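Local coordinates for protein F420-H2 Dependent Reductase A (Mycobacterium smegmatis str. MC2 155, PDB 3H96) that probably uses the deazaflavin coenzyme F420 in its reduced form to reduce quinones, and belongs to mycobacterial reductases that degrade aflatoxins, at residues 63-68 against 109-114; 48-53 against 75-80. All blocks are in the same frame, centred on the assembly; numbering follows the deposited sequence.

Overall arrangement
Both contacts lie in one small domain of the F420H(2)-dependent quinone reductase family, built round an antiparallel sheet, and their centres are about 11 Å apart. Contact 1 sets strand 61-65 against helix 105-118; contact 2 sets strand 45-51 against the start of helix 76-84. Their segments alternate along the chain, so the two are interlocked: Tyr63 N lies 2.9 Å from Leu53 O, a probable hydrogen bond, and Trp77 CZ2 packs 3.5 Å from Phe65 O. Val64, between the two aromatic residues of contact 1, points away from helix 105-118 and touches Met50 and Trp77 of contact 2, so strand 61-65 serves both.

Contact 1 of 2, residues 63-68 against 109-114; sequences YVFASK and DRIYSE
Three apolar pairs carry the contact between Tyr63 and Phe65 of strand 61-65 and Ile111 and Tyr112 of helix 105-118. The strand and helix segments run at 78° to each other, and their axes come within 10.0 Å at closest approach, a distance that aromatic side chains can span.

The first interaction is CH-pi. Ile111 CD1 stands over one face of the Tyr63 ring, 3.8 Å from its centroid, while Ile111 CG2 packs nearer the root of that ring, 3.8 Å from Tyr63 CG. Ile111 CG2 also meets the far end of Phe65, at 3.9 Å from Phe65 CZ, so this one methyl touches both aromatic side chains.

The second is an offset edge-to-face aromatic pair: the edge of Phe65 is directed at the face of Tyr112, with planes at 81° and centroids 5.6 Å apart. Tyr112 CG is anti to its backbone nitrogen (chi1 -157°), which brings the ring to the Phe65 side chain. Its hydroxyl is held elsewhere, by Phe122 O.

Polar linkage is indirect. One water lies 2.9 Å from Tyr63 OH and accepts from Arg110 NH1 at 3.3 Å; the same guanidinium forms a salt bridge with Asp107.

The contact between helix and sheet therefore probably rests on dispersion, with some ring-edge electrostatics at the Phe65-Tyr112 pair, and direct polar bonding between the segments is absent.

Contact 2 of 2, residues 48-53 against 75-80; sequences TPMMYL and PAWYYN
Trp77 of helix 76-84 meets Met50 and Thr48 of strand 45-51 in a Met-aromatic contact, here made by a selenomethionine, that joins the helix start to an outermost strand of the antiparallel sheet.

Along the helix segment, Pro75 comes first. Its CG lies 3.5 Å above the plane of the Trp77 indole, toward the rim, on the face opposite Met50; the indole is therefore sandwiched between a proline and a selenomethionine. Pro75 O then accepts from Tyr78 N in the opening turn.

Trp77 follows and makes the whole contact across the segments. Its CG sits between the backbone nitrogen and the carbonyl carbon (chi1 65°), and the ring reaches strand 45-51 and also touches Val64 of strand 61-65. Met50 SE lies over the six-membered ring of Trp77, 3.8 Å from its centroid. The bend at chi3 of Met50 (66°) carries Met50 CE over the five-membered ring, 3.5 Å from Trp77 CD2. Thr48 CG2 approaches the pyrrole part obliquely, 4.0 Å from Trp77 CD1.

Farther on, Tyr78 and Asn80 turn to other partners: Tyr78 OH bonds to Glu102, and Asn80 OD1 to the backbone N of Arg40. A polar connection runs beside the apolar one through His37, whose NE2 is hydrogen-bonded to Thr48 OG1 and whose ND1 is hydrogen-bonded to Asn80 ND2.

Contact 1 of 2, residues 63-68 against 109-114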
loop_
_atom_site.group_PDB
_atom_site.type_symbol
_atom_site.label_atom_id
_atom_site.label_comp_id
_atom_site.label_asym_id
_atom_site.label_seq_id
_atom_site.Cartn_x
_atom_site.Cartn_y
_atom_site.Cartn_z
ATOM N N TYR A 63 -3.376 -5.957 2.117
ATOM C CA TYR A 63 -2.503 -5.238 3.033
ATOM C C TYR A 63 -1.577 -4.342 2.264
ATOM O O TYR A 63 -1.006 -4.795 1.274
ATOM C CB TYR A 63 -1.661 -6.263 3.813
ATOM C CG TYR A 63 -2.502 -7.100 4.681
ATOM C CD1 TYR A 63 -3.178 -6.528 5.756
ATOM C CD2 TYR A 63 -2.670 -8.464 4.431
ATOM C CE1 TYR A 63 -3.964 -7.305 6.597
ATOM C CE2 TYR A 63 -3.463 -9.225 5.241
ATOM C CZ TYR A 63 -4.105 -8.645 6.318
ATOM O OH TYR A 63 -4.868 -9.420 7.172
ATOM N N VAL A 64 -1.440 -3.058 2.677
ATOM C CA VAL A 64 -0.443 -2.194 2.036
ATOM C C VAL A 64 0.598 -1.791 3.089
ATOM O O VAL A 64 0.347 -1.921 4.293
ATOM C CB VAL A 64 -1.046 -0.966 1.344
ATOM C CG1 VAL A 64 -2.012 -1.420 0.134
ATOM C CG2 VAL A 64 -1.939 -0.232 2.298
ATOM N N PHE A 65 1.749 -1.303 2.627
ATOM C CA PHE A 65 2.913 -1.163 3.518
ATOM C C PHE A 65 3.337 0.221 3.370
ATOM O O PHE A 65 3.732 0.627 2.247
ATOM C CB PHE A 65 4.055 -2.119 3.032
ATOM C CG PHE A 65 3.647 -3.558 3.102
ATOM C CD1 PHE A 65 3.783 -4.302 4.329
ATOM C CD2 PHE A 65 2.959 -4.138 2.045
ATOM C CE1 PHE A 65 3.298 -5.581 4.434
ATOM C CE2 PHE A 65 2.471 -5.465 2.156
ATOM C CZ PHE A 65 2.647 -6.178 3.326
ATOM N N ALA A 66 3.325 0.977 4.458
ATOM C CA ALA A 66 3.728 2.396 4.360
ATOM C C ALA A 66 5.250 2.574 4.420
ATOM O O ALA A 66 5.776 3.254 5.315
ATOM C CB ALA A 66 2.999 3.233 5.446
ATOM N N SER A 67 5.946 1.926 3.498
ATOM C CA SER A 67 7.387 1.726 3.563
ATOM C C SER A 67 8.208 2.947 3.111
ATOM O O SER A 67 9.264 3.265 3.689
ATOM C CB SER A 67 7.723 0.510 2.677
ATOM O OG SER A 67 7.115 0.628 1.401
ATOM N N LYS A 68 7.710 3.647 2.103
ATOM C CA LYS A 68 8.405 4.835 1.574
ATOM C C LYS A 68 9.923 4.568 1.393
ATOM O O LYS A 68 10.768 5.374 1.790
ATOM C CB LYS A 68 8.158 6.076 2.463
ATOM C CG LYS A 68 8.593 7.360 1.774
ATOM C CD LYS A 68 7.793 8.534 2.255
ATOM C CE LYS A 68 8.531 9.389 3.209
ATOM N NZ LYS A 68 9.142 10.533 2.488
ATOM N N ASP A 109 3.834 -7.934 12.220
ATOM C CA ASP A 109 5.094 -8.613 12.024
ATOM C C ASP A 109 4.915 -9.817 11.098
ATOM O O ASP A 109 5.796 -10.071 10.246
ATOM C CB ASP A 109 5.674 -9.081 13.368
ATOM C CG ASP A 109 6.294 -7.949 14.164
ATOM O OD1 ASP A 109 6.358 -6.791 13.661
ATOM O OD2 ASP A 109 6.760 -8.241 15.296
ATOM N N ARG A 110 3.827 -10.567 11.275
ATOM C CA ARG A 110 3.671 -11.699 10.444
ATOM C C ARG A 110 3.370 -11.324 9.010
ATOM O O ARG A 110 3.917 -11.924 8.100
ATOM C CB ARG A 110 2.792 -12.834 11.025
ATOM C CG ARG A 110 1.368 -12.626 10.963
ATOM C CD ARG A 110 0.594 -13.918 11.221
ATOM N NE ARG A 110 -0.715 -13.605 11.793
ATOM C CZ ARG A 110 -1.690 -12.983 11.137
ATOM N NH1 ARG A 110 -1.507 -12.612 9.884
ATOM N NH2 ARG A 110 -2.851 -12.733 11.739
ATOM N N ILE A 111 2.519 -10.318 8.799
ATOM C CA ILE A 111 2.174 -9.920 7.425
ATOM C C ILE A 111 3.422 -9.253 6.781
ATOM O O ILE A 111 3.776 -9.575 5.648
ATOM C CB ILE A 111 0.987 -9.002 7.422
ATOM C CG1 ILE A 111 -0.280 -9.769 7.852
ATOM C CG2 ILE A 111 0.788 -8.257 6.065
ATOM C CD1 ILE A 111 -1.253 -8.815 8.506
ATOM N N TYR A 112 4.116 -8.392 7.544
ATOM C CA TYR A 112 5.337 -7.829 7.027
ATOM C C TYR A 112 6.334 -8.933 6.702
ATOM O O TYR A 112 6.961 -8.869 5.662
ATOM C CB TYR A 112 5.988 -6.836 8.012
ATOM C CG TYR A 112 6.886 -5.870 7.269
ATOM C CD1 TYR A 112 8.213 -6.217 6.946
ATOM C CD2 TYR A 112 6.385 -4.617 6.843
ATOM C CE1 TYR A 112 9.023 -5.336 6.220
ATOM C CE2 TYR A 112 7.178 -3.709 6.147
ATOM C CZ TYR A 112 8.519 -4.112 5.843
ATOM O OH TYR A 112 9.335 -3.272 5.161
ATOM N N SER A 113 6.503 -9.951 7.566
ATOM C CA SER A 113 7.456 -11.022 7.225
ATOM C C SER A 113 7.135 -11.735 5.940
ATOM O O SER A 113 8.028 -12.078 5.246
ATOM C CB SER A 113 7.600 -12.106 8.301
ATOM O OG SER A 113 7.782 -11.421 9.503
ATOM N N GLU A 114 5.862 -11.955 5.629
ATOM C CA GLU A 114 5.483 -12.631 4.360
ATOM C C GLU A 114 5.821 -11.725 3.182
ATOM O O GLU A 114 6.388 -12.146 2.160
ATOM C CB GLU A 114 3.976 -13.034 4.366
ATOM C CG GLU A 114 3.487 -13.796 3.088
ATOM C CD GLU A 114 4.309 -15.096 2.800
ATOM O OE1 GLU A 114 4.437 -15.520 1.610
ATOM O OE2 GLU A 114 4.871 -15.654 3.764
HETATM O O HOH W 1 -3.837 -12.111 7.610
#

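Contact 2 of 2, residues 48-53 against 75-80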
loop_
_atom_site.group_PDB
_atom_site.type_symbol
_atom_site.label_atom_id
_atom_site.label_comp_id
_atom_site.label_asym_id
_atom_site.label_seq_id
_atom_site.Cartn_x
_atom_site.Cartn_y
_atom_site.Cartn_z
ATOM N N THR A 48 -2.128 6.945 -5.637
ATOM C CA THR A 48 -0.748 6.511 -5.442
ATOM C C THR A 48 -0.730 5.020 -5.758
ATOM O O THR A 48 -1.440 4.254 -5.102
ATOM C CB THR A 48 -0.235 6.819 -3.981
ATOM O OG1 THR A 48 -0.323 8.245 -3.736
ATOM C CG2 THR A 48 1.261 6.334 -3.785
ATOM N N PRO A 49 0.107 4.610 -6.732
ATOM C CA PRO A 49 0.203 3.163 -6.992
ATOM C C PRO A 49 1.168 2.551 -6.002
ATOM O O PRO A 49 2.137 3.216 -5.598
ATOM C CB PRO A 49 0.771 3.074 -8.414
ATOM C CG PRO A 49 1.545 4.404 -8.572
ATOM C CD PRO A 49 0.976 5.416 -7.621
HETATM N N MSE A 50 0.947 1.284 -5.637
HETATM C CA MSE A 50 1.889 0.644 -4.711
HETATM C C MSE A 50 1.627 -0.834 -4.781
HETATM O O MSE A 50 0.610 -1.239 -5.337
HETATM C CB MSE A 50 1.625 1.192 -3.265
HETATM C CG MSE A 50 0.275 0.760 -2.706
HETATM SE SE MSE A 50 -0.003 1.657 -0.997
HETATM C CE MSE A 50 -0.154 3.564 -1.569
HETATM N N MSE A 51 2.549 -1.649 -4.254
HETATM C CA MSE A 51 2.288 -3.072 -4.096
HETATM C C MSE A 51 1.257 -3.386 -3.002
HETATM O O MSE A 51 1.082 -2.601 -2.075
HETATM C CB MSE A 51 3.611 -3.759 -3.738
HETATM C CG MSE A 51 4.578 -3.879 -4.956
HETATM SE SE MSE A 51 6.123 -4.960 -4.287
HETATM C CE MSE A 51 7.414 -4.831 -5.822
ATOM N N TYR A 52 0.587 -4.526 -3.097
ATOM C CA TYR A 52 -0.101 -5.038 -1.934
ATOM C C TYR A 52 0.175 -6.499 -1.698
ATOM O O TYR A 52 0.664 -7.179 -2.571
ATOM C CB TYR A 52 -1.613 -4.805 -2.088
ATOM C CG TYR A 52 -2.278 -5.696 -3.073
ATOM C CD1 TYR A 52 -2.733 -6.982 -2.692
ATOM C CD2 TYR A 52 -2.489 -5.265 -4.371
ATOM C CE1 TYR A 52 -3.382 -7.820 -3.574
ATOM C CE2 TYR A 52 -3.129 -6.107 -5.305
ATOM C CZ TYR A 52 -3.584 -7.367 -4.920
ATOM O OH TYR A 52 -4.252 -8.145 -5.874
ATOM N N LEU A 53 -0.171 -6.991 -0.513
ATOM C CA LEU A 53 -0.111 -8.414 -0.255
ATOM C C LEU A 53 -1.523 -8.841 -0.009
ATOM O O LEU A 53 -2.191 -8.297 0.896
ATOM C CB LEU A 53 0.753 -8.670 0.992
ATOM C CG LEU A 53 0.876 -10.173 1.380
ATOM C CD1 LEU A 53 1.832 -10.885 0.381
ATOM C CD2 LEU A 53 1.517 -10.261 2.755
ATOM N N PRO A 75 4.923 7.903 4.781
ATOM C CA PRO A 75 4.371 8.628 3.605
ATOM C C PRO A 75 3.055 9.357 3.892
ATOM O O PRO A 75 2.284 8.947 4.776
ATOM C CB PRO A 75 4.191 7.520 2.551
ATOM C CG PRO A 75 3.923 6.246 3.392
ATOM C CD PRO A 75 4.757 6.440 4.691
ATOM N N ALA A 76 2.779 10.437 3.151
ATOM C CA ALA A 76 1.599 11.194 3.376
ATOM C C ALA A 76 0.367 10.302 3.213
ATOM O O ALA A 76 -0.585 10.464 3.969
ATOM C CB ALA A 76 1.475 12.446 2.403
ATOM N N TRP A 77 0.342 9.398 2.231
ATOM C CA TRP A 77 -0.886 8.570 2.062
ATOM C C TRP A 77 -1.337 7.770 3.326
ATOM O O TRP A 77 -2.528 7.560 3.585
ATOM C CB TRP A 77 -0.802 7.690 0.830
ATOM C CG TRP A 77 0.250 6.613 0.840
ATOM C CD1 TRP A 77 1.489 6.665 0.207
ATOM C CD2 TRP A 77 0.174 5.343 1.480
ATOM N NE1 TRP A 77 2.169 5.466 0.424
ATOM C CE2 TRP A 77 1.388 4.662 1.213
ATOM C CE3 TRP A 77 -0.798 4.706 2.268
ATOM C CZ2 TRP A 77 1.624 3.381 1.654
ATOM C CZ3 TRP A 77 -0.541 3.458 2.747
ATOM C CH2 TRP A 77 0.658 2.783 2.428
ATOM N N TYR A 78 -0.365 7.383 4.148
ATOM C CA TYR A 78 -0.605 6.630 5.360
ATOM C C TYR A 78 -1.531 7.437 6.268
ATOM O O TYR A 78 -2.585 6.931 6.663
ATOM C CB TYR A 78 0.727 6.256 6.048
ATOM C CG TYR A 78 0.535 5.873 7.509
ATOM C CD1 TYR A 78 -0.051 4.663 7.863
ATOM C CD2 TYR A 78 0.912 6.752 8.543
ATOM C CE1 TYR A 78 -0.304 4.356 9.197
ATOM C CE2 TYR A 78 0.666 6.439 9.899
ATOM C CZ TYR A 78 0.075 5.243 10.204
ATOM O OH TYR A 78 -0.154 4.902 11.503
ATOM N N TYR A 79 -1.181 8.710 6.547
ATOM C CA TYR A 79 -1.965 9.578 7.431
ATOM C C TYR A 79 -3.285 9.879 6.757
ATOM O O TYR A 79 -4.313 10.048 7.430
ATOM C CB TYR A 79 -1.204 10.903 7.690
ATOM C CG TYR A 79 0.035 10.630 8.484
ATOM C CD1 TYR A 79 -0.050 10.278 9.850
ATOM C CD2 TYR A 79 1.256 10.648 7.889
ATOM C CE1 TYR A 79 1.085 9.998 10.580
ATOM C CE2 TYR A 79 2.387 10.380 8.580
ATOM C CZ TYR A 79 2.307 10.068 9.925
ATOM O OH TYR A 79 3.426 9.739 10.609
ATOM N N ASN A 80 -3.250 10.047 5.429
ATOM C CA ASN A 80 -4.498 10.355 4.701
ATOM C C ASN A 80 -5.516 9.228 4.875
ATOM O O ASN A 80 -6.699 9.472 5.172
ATOM C CB ASN A 80 -4.171 10.523 3.230
ATOM C CG ASN A 80 -3.393 11.831 2.954
ATOM O OD1 ASN A 80 -3.174 12.628 3.843
ATOM N ND2 ASN A 80 -2.948 12.004 1.738
#